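Local coordinates for penicillin-binding protein 1A (Mycobacterium tuberculosis, PDB 5CXW), which builds and cross-links cell-wall peptidoglycan, its transpeptidase domain, the part present here, being the target that penicillin V acylates, at residues L93-G96 / S97-V101; M149-N152 / T153-Y156; Y207-R210 / V211-A215. All blocks are in the same frame, centred on the assembly; numbering follows the deposited sequence.

Contacts 1 and 2 form two parts of one site: both touch the bound penicillin V, and their centres lie about 12 Å apart. Lys100 of contact 1 joins them, its NZ lying 2.9 Å from Ser150 OG and 3.0 Å from Asn152 OD1 of contact 2, both probable hydrogen bonds. Contact 3 adjoins contact 1, with centres about 9 Å apart. There strands 93-94 and 208-209 pair, Leu93 N lying 2.9 Å from Thr209 O, and Met214 CE packs 3.3 Å from Ser98 OG. Contacts 2 and 3 do not touch. The Met214 side chain is about 9 Å from that of Ser97, so contact 3 borders the serine's surroundings without touching the ligand.

Contact 1. Residues L93-G96 / S97-V101; sequences LQTG and SSFKV. With 35P ((2R,4S)-5,5-dimethyl-2-{(1R)-2-oxo-1-[(phenoxyacetyl)amino]ethyl}-1,3-thiazolidine-4-carboxylic acid), chain C.
Chi1 of Ser98, 64°, folds its OG back between the backbone N and carbonyl carbon, where it donates to Thr95 O at 2.7 Å. Thr95 takes the same rotation (chi1 54°), which brings its OG1 to within 3.3 Å of Phe99 CD1, meeting the ring obliquely. Thr95 O is gripped twice, because Ser98 N also donates to it at 3.3 Å; both donors come from the same face of the carbonyl plane, the amide well above it. One residue further on, Phe99 N donates to Gly96 O at 3.1 Å. These bonds wind the chain from strand 93-94 into a short 3-10 turn. Gly96 makes the bend at positive phi, where a CB would clash with Ser97 N, while small Ser98 supplies a donor without bulk. Phe99 turns its ring into a buried patch with Leu189 and Ile202.

The turn presents Ser97, whose OG is bonded covalently to C6 of the opened penicillin V at 1.3 Å. The backbone N of Ser97 donates to the ester carbonyl oxygen O17 at 2.7 Å, consistent with one arm of the oxyanion hole. Extended Lys100, a turn later, carries NZ back to Ser97 OG in a weak 3.3 Å bond. Serine and lysine three residues apart at a helix start match the SxxK motif of penicillin-binding proteins and related serine beta-lactamases, here caught as the acyl-enzyme.

Contact 2. Residues M149-N152 / T153-Y156; sequences MSLN and TSYY. With 35P ((2R,4S)-5,5-dimethyl-2-{(1R)-2-oxo-1-[(phenoxyacetyl)amino]ethyl}-1,3-thiazolidine-4-carboxylic acid), chain C.
Leu151 and Asn152 meet Tyr155 and Tyr156 in the buried first turn of helix 152-161, a local helix-start contact just after helix 143-149 ends. Leu151, the N-cap residue, accepts from Tyr155 N through its O at 3.2 Å, and Asn152 O takes Tyr156 N at 2.9 Å. Leu151 O also lies in the plane of the Tyr155 ring, at its edge, 3.8 Å from CD1. On another side of the turn Ser154 OG rests against Leu151 CB at 3.5 Å, the leucine giving a nonpolar surface that also packs on Ala146. Tyr155 packs against helix 100-109, and its OH bonds to Ile143 O.

Ser150 closes the preceding helix as the positive-phi residue of a Schellman motif. With its OG anti to the backbone N (chi1 -153°), it accepts from penicillin N7 at 3.0 Å, and Lys100 NZ and Lys291 NZ also bond to that hydroxyl. Asn152 divides its amide: OD1 is held by Lys100, while ND2 makes a weak 3.1 Å bond to ligand O18. Ser150 and Asn152 thus fit the family's SxN motif; a hydroxyl between two lysines is consistent with proton relay, as in related enzymes, while the amide may help orient the ligand's side-chain carbonyl.

Contact 3. Residues Y207-R210 / V211-A215; sequences YQTR and VIDMA. With PEG (di(hydroxyethyl)ether), chain D.
Arg210 and Asp213 carry the ionic part of this local contact at the start of helix 211-222. The guanidinium grips the carboxylate side-on, NE to Asp213 OD2 at 2.9 Å and NH2 to Asp213 OD1 at 2.9 Å, although the two planes are turned 54° apart. Arg210 NH1 finds Gln90 OE1, and Asp213 OD1 the amide of Ala179. A bend at chi3 (-71°) brings the arginine head round to the aspartate. OD2 lies in the guanidinium plane, yet NE reaches it from above the carboxylate plane.

Bonds that use backbone groups complete the turn. Arg210 N donates to the anti lone pair of Asp213 OD2 at 3.1 Å, as in one half of a capping box, the side chain of the residue three on holding the N-cap amide. Met214 N bonds to Arg210 O at 3.1 Å. Aspartate suits this place, since a negative charge near a helix start probably interacts favourably with the helix dipole.

Among nonpolar contacts, Ile212 CG2 lies over one guanidinium face, offset toward its rim, at 3.9 Å, and Thr209 CG2 touches Asp213 CB at 3.6 Å and the Met214 side chain beyond. Strand 208-209 pairs with 93-94, while Val211 and Ala215 set the helix against strands 60-67 and 315-323 of the central antiparallel sheet.

Contact 1. Residues L93-G96 / S97-V101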
# COMPACT_ATOMS: atom_id res chain seq x y z
N LEU A 93 2.02 -9.74 5.25
CA LEU A 93 2.33 -8.84 6.31
C LEU A 93 1.08 -8.13 6.84
O LEU A 93 0.25 -7.71 6.07
CB LEU A 93 3.36 -7.82 5.85
CG LEU A 93 4.74 -8.37 5.44
CD1 LEU A 93 5.59 -7.30 4.74
CD2 LEU A 93 5.47 -8.93 6.67
N GLN A 94 1.02 -7.89 8.16
CA GLN A 94 -0.02 -7.02 8.69
C GLN A 94 0.25 -5.59 8.26
O GLN A 94 1.40 -5.12 8.30
CB GLN A 94 -0.11 -7.08 10.23
CG GLN A 94 -0.39 -8.49 10.73
CD GLN A 94 -0.55 -8.49 12.21
OE1 GLN A 94 0.37 -8.13 12.92
NE2 GLN A 94 -1.70 -8.87 12.69
N THR A 95 -0.80 -4.90 7.85
CA THR A 95 -0.72 -3.53 7.30
C THR A 95 -1.03 -2.40 8.26
O THR A 95 -0.78 -1.19 7.94
CB THR A 95 -1.68 -3.41 6.09
OG1 THR A 95 -2.98 -3.81 6.52
CG2 THR A 95 -1.19 -4.30 4.99
N GLY A 96 -1.63 -2.76 9.43
CA GLY A 96 -2.02 -1.77 10.38
C GLY A 96 -2.94 -0.75 9.74
O GLY A 96 -3.75 -1.10 8.88
N SER A 97 -2.78 0.50 10.14
CA SER A 97 -3.71 1.56 9.77
C SER A 97 -3.68 1.92 8.30
O SER A 97 -4.57 2.66 7.86
CB SER A 97 -3.42 2.81 10.55
OG SER A 97 -3.66 2.60 11.96
N SER A 98 -2.74 1.39 7.52
CA SER A 98 -2.75 1.67 6.10
C SER A 98 -3.97 1.02 5.44
O SER A 98 -4.36 1.41 4.33
CB SER A 98 -1.45 1.26 5.42
OG SER A 98 -1.19 -0.12 5.47
N PHE A 99 -4.59 0.06 6.14
CA PHE A 99 -5.74 -0.62 5.60
C PHE A 99 -7.03 0.20 5.80
O PHE A 99 -8.08 -0.11 5.15
CB PHE A 99 -5.92 -1.99 6.24
CG PHE A 99 -6.31 -3.05 5.25
CD1 PHE A 99 -5.39 -3.48 4.33
CD2 PHE A 99 -7.58 -3.58 5.21
CE1 PHE A 99 -5.71 -4.40 3.39
CE2 PHE A 99 -7.89 -4.55 4.26
CZ PHE A 99 -6.97 -4.94 3.35
N LYS A 100 -6.99 1.27 6.62
CA LYS A 100 -8.18 2.04 6.89
C LYS A 100 -8.80 2.65 5.62
O LYS A 100 -10.01 2.94 5.59
CB LYS A 100 -7.91 3.21 7.88
CG LYS A 100 -7.66 2.73 9.29
CD LYS A 100 -7.30 3.84 10.25
CE LYS A 100 -7.00 3.22 11.58
NZ LYS A 100 -6.48 4.21 12.47
N VAL A 101 -7.96 2.94 4.63
CA VAL A 101 -8.43 3.58 3.40
C VAL A 101 -9.48 2.72 2.75
O VAL A 101 -10.38 3.24 2.09
CB VAL A 101 -7.30 3.95 2.39
CG1 VAL A 101 -6.27 4.80 3.05
CG2 VAL A 101 -6.72 2.71 1.72
C24 35P C . -0.92 -0.48 20.21
C23 35P C . -0.03 -0.97 21.17
C22 35P C . 1.31 -1.06 20.89
C21 35P C . 1.82 -0.65 19.66
C20 35P C . 0.96 -0.16 18.70
C19 35P C . -0.42 -0.06 18.98
O1 35P C . -1.33 0.43 18.07
C2 35P C . -0.84 1.11 16.92
C3 35P C . -1.99 1.81 16.25
O18 35P C . -2.96 2.16 16.91
N4 35P C . -1.83 2.02 14.95
C5 35P C . -2.81 2.74 14.16
C6 35P C . -2.66 2.30 12.76
O17 35P C . -1.64 1.76 12.28
C8 35P C . -2.66 4.32 14.20
N7 35P C . -1.91 4.56 13.00
S11 35P C . -1.74 5.05 15.45
C10 35P C . -0.38 5.56 14.51
C12 35P C . 0.93 5.24 15.24
C15 35P C . -0.37 7.03 14.21
C9 35P C . -0.49 4.71 13.24
C13 35P C . 0.17 5.17 11.98
O14 35P C . -0.56 5.80 11.15
O16 35P C . 1.37 4.86 11.81

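Contact 2. Residues M149-N152 / T153-Y156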
# COMPACT_ATOMS: atom_id res chain seq x y z
N MET A 149 -5.68 11.64 11.49
CA MET A 149 -5.18 11.40 12.86
C MET A 149 -4.99 9.92 13.17
O MET A 149 -4.41 9.55 14.20
CB MET A 149 -6.15 12.02 13.88
CG MET A 149 -6.16 13.52 13.82
SD MET A 149 -7.43 14.18 14.96
CE MET A 149 -6.66 13.71 16.49
N SER A 150 -5.49 9.10 12.27
CA SER A 150 -5.45 7.64 12.33
C SER A 150 -6.07 7.10 13.61
O SER A 150 -5.43 6.43 14.41
CB SER A 150 -4.05 7.11 12.06
OG SER A 150 -4.21 5.79 11.53
N LEU A 151 -7.33 7.48 13.79
CA LEU A 151 -8.04 7.05 14.98
C LEU A 151 -8.63 5.67 14.82
O LEU A 151 -9.57 5.49 14.05
CB LEU A 151 -9.09 8.09 15.37
CG LEU A 151 -8.51 9.51 15.54
CD1 LEU A 151 -9.68 10.45 15.81
CD2 LEU A 151 -7.48 9.56 16.60
N ASN A 152 -8.12 4.70 15.57
CA ASN A 152 -8.62 3.31 15.54
C ASN A 152 -10.10 3.25 15.95
O ASN A 152 -10.89 2.49 15.38
CB ASN A 152 -7.85 2.43 16.48
CG ASN A 152 -6.50 2.04 15.96
OD1 ASN A 152 -5.97 2.58 14.97
ND2 ASN A 152 -5.89 1.06 16.69
N THR A 153 -10.45 4.01 16.98
CA THR A 153 -11.80 3.91 17.55
C THR A 153 -12.81 4.39 16.49
O THR A 153 -13.84 3.72 16.21
CB THR A 153 -11.89 4.77 18.81
OG1 THR A 153 -11.51 6.09 18.47
CG2 THR A 153 -11.02 4.22 19.93
N SER A 154 -12.53 5.52 15.86
CA SER A 154 -13.45 6.09 14.88
C SER A 154 -13.63 5.16 13.68
O SER A 154 -14.74 4.96 13.17
CB SER A 154 -12.84 7.40 14.36
OG SER A 154 -12.59 8.33 15.42
N TYR A 155 -12.52 4.56 13.23
CA TYR A 155 -12.55 3.66 12.06
C TYR A 155 -13.27 2.34 12.41
O TYR A 155 -13.89 1.73 11.55
CB TYR A 155 -11.14 3.51 11.38
CG TYR A 155 -11.12 4.55 10.30
CD1 TYR A 155 -10.96 5.91 10.58
CD2 TYR A 155 -11.40 4.22 9.00
CE1 TYR A 155 -11.08 6.89 9.59
CE2 TYR A 155 -11.54 5.15 7.99
CZ TYR A 155 -11.39 6.49 8.27
OH TYR A 155 -11.59 7.43 7.30
N TYR A 156 -13.13 1.86 13.64
CA TYR A 156 -13.94 0.70 14.11
C TYR A 156 -15.42 1.04 14.05
O TYR A 156 -16.22 0.26 13.50
CB TYR A 156 -13.56 0.29 15.52
CG TYR A 156 -13.11 -1.13 15.66
CD1 TYR A 156 -11.82 -1.47 15.41
CD2 TYR A 156 -13.97 -2.12 16.09
CE1 TYR A 156 -11.37 -2.77 15.52
CE2 TYR A 156 -13.53 -3.42 16.27
CZ TYR A 156 -12.24 -3.74 15.95
OH TYR A 156 -11.76 -5.03 16.17
C24 35P C . -0.92 -0.48 20.21
C23 35P C . -0.03 -0.97 21.17
C22 35P C . 1.31 -1.06 20.89
C21 35P C . 1.82 -0.65 19.66
C20 35P C . 0.96 -0.16 18.70
C19 35P C . -0.42 -0.06 18.98
O1 35P C . -1.33 0.43 18.07
C2 35P C . -0.84 1.11 16.92
C3 35P C . -1.99 1.81 16.25
O18 35P C . -2.96 2.16 16.91
N4 35P C . -1.83 2.02 14.95
C5 35P C . -2.81 2.74 14.16
C6 35P C . -2.66 2.30 12.76
O17 35P C . -1.64 1.76 12.28
C8 35P C . -2.66 4.32 14.20
N7 35P C . -1.91 4.56 13.00
S11 35P C . -1.74 5.05 15.45
C10 35P C . -0.38 5.56 14.51
C12 35P C . 0.93 5.24 15.24
C15 35P C . -0.37 7.03 14.21
C9 35P C . -0.49 4.71 13.24
C13 35P C . 0.17 5.17 11.98
O14 35P C . -0.56 5.80 11.15
O16 35P C . 1.37 4.86 11.81

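Contact 3. Residues Y207-R210 / V211-A215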
# COMPACT_ATOMS: atom_id res chain seq x y z
N TYR A 207 -4.99 -8.56 8.99
CA TYR A 207 -4.78 -9.61 8.04
C TYR A 207 -3.51 -9.42 7.27
O TYR A 207 -3.00 -8.34 7.16
CB TYR A 207 -6.01 -9.76 7.08
CG TYR A 207 -7.17 -10.35 7.79
CD1 TYR A 207 -7.34 -11.71 7.89
CD2 TYR A 207 -8.09 -9.54 8.39
CE1 TYR A 207 -8.35 -12.25 8.63
CE2 TYR A 207 -9.12 -10.08 9.15
CZ TYR A 207 -9.27 -11.45 9.23
OH TYR A 207 -10.31 -11.94 9.97
N GLN A 208 -2.98 -10.52 6.70
CA GLN A 208 -1.78 -10.46 5.89
C GLN A 208 -2.07 -10.01 4.50
O GLN A 208 -2.99 -10.50 3.85
CB GLN A 208 -1.13 -11.84 5.83
CG GLN A 208 -0.54 -12.26 7.15
CD GLN A 208 0.25 -13.56 7.02
OE1 GLN A 208 0.39 -14.15 5.93
NE2 GLN A 208 0.79 -14.00 8.13
N THR A 209 -1.26 -9.05 4.04
CA THR A 209 -1.31 -8.52 2.71
C THR A 209 0.14 -8.31 2.24
O THR A 209 1.05 -8.17 3.06
CB THR A 209 -2.02 -7.15 2.78
OG1 THR A 209 -3.35 -7.37 3.26
CG2 THR A 209 -2.14 -6.37 1.43
N ARG A 210 0.37 -8.27 0.93
CA ARG A 210 1.76 -8.04 0.46
C ARG A 210 1.95 -6.55 0.15
O ARG A 210 1.00 -5.84 -0.20
CB ARG A 210 2.00 -8.82 -0.82
CG ARG A 210 1.75 -10.33 -0.73
CD ARG A 210 1.87 -11.02 -2.09
NE ARG A 210 0.72 -10.65 -2.93
CZ ARG A 210 0.59 -10.92 -4.23
NH1 ARG A 210 1.49 -11.63 -4.87
NH2 ARG A 210 -0.54 -10.54 -4.85
N VAL A 211 3.21 -6.13 0.19
CA VAL A 211 3.58 -4.77 -0.15
C VAL A 211 3.13 -4.50 -1.60
O VAL A 211 2.60 -3.41 -1.89
CB VAL A 211 5.10 -4.59 0.00
CG1 VAL A 211 5.58 -3.24 -0.50
CG2 VAL A 211 5.55 -4.73 1.45
N ILE A 212 3.33 -5.47 -2.53
CA ILE A 212 2.85 -5.24 -3.89
C ILE A 212 1.35 -5.02 -3.98
O ILE A 212 0.91 -4.17 -4.75
CB ILE A 212 3.33 -6.32 -4.91
CG1 ILE A 212 2.88 -5.98 -6.33
CG2 ILE A 212 2.91 -7.74 -4.50
CD1 ILE A 212 3.83 -6.59 -7.37
N ASP A 213 0.56 -5.72 -3.16
CA ASP A 213 -0.90 -5.55 -3.14
C ASP A 213 -1.24 -4.12 -2.72
O ASP A 213 -2.10 -3.50 -3.29
CB ASP A 213 -1.57 -6.49 -2.11
CG ASP A 213 -1.53 -7.97 -2.52
OD1 ASP A 213 -1.93 -8.27 -3.67
OD2 ASP A 213 -1.19 -8.82 -1.66
N MET A 214 -0.56 -3.62 -1.71
CA MET A 214 -0.85 -2.26 -1.21
C MET A 214 -0.51 -1.18 -2.29
O MET A 214 -1.29 -0.27 -2.53
CB MET A 214 -0.12 -1.96 0.09
CG MET A 214 -0.61 -2.77 1.28
SD MET A 214 -2.35 -2.46 1.69
CE MET A 214 -2.21 -0.84 2.39
N ALA A 215 0.63 -1.34 -2.96
CA ALA A 215 1.00 -0.41 -4.00
C ALA A 215 -0.03 -0.43 -5.12
O ALA A 215 -0.45 0.64 -5.65
CB ALA A 215 2.38 -0.70 -4.54
O2 PEG D . 1.69 -11.15 12.88
C3 PEG D . 1.71 -12.34 12.10
C4 PEG D . 1.32 -11.99 10.70
O4 PEG D . -0.03 -12.36 10.52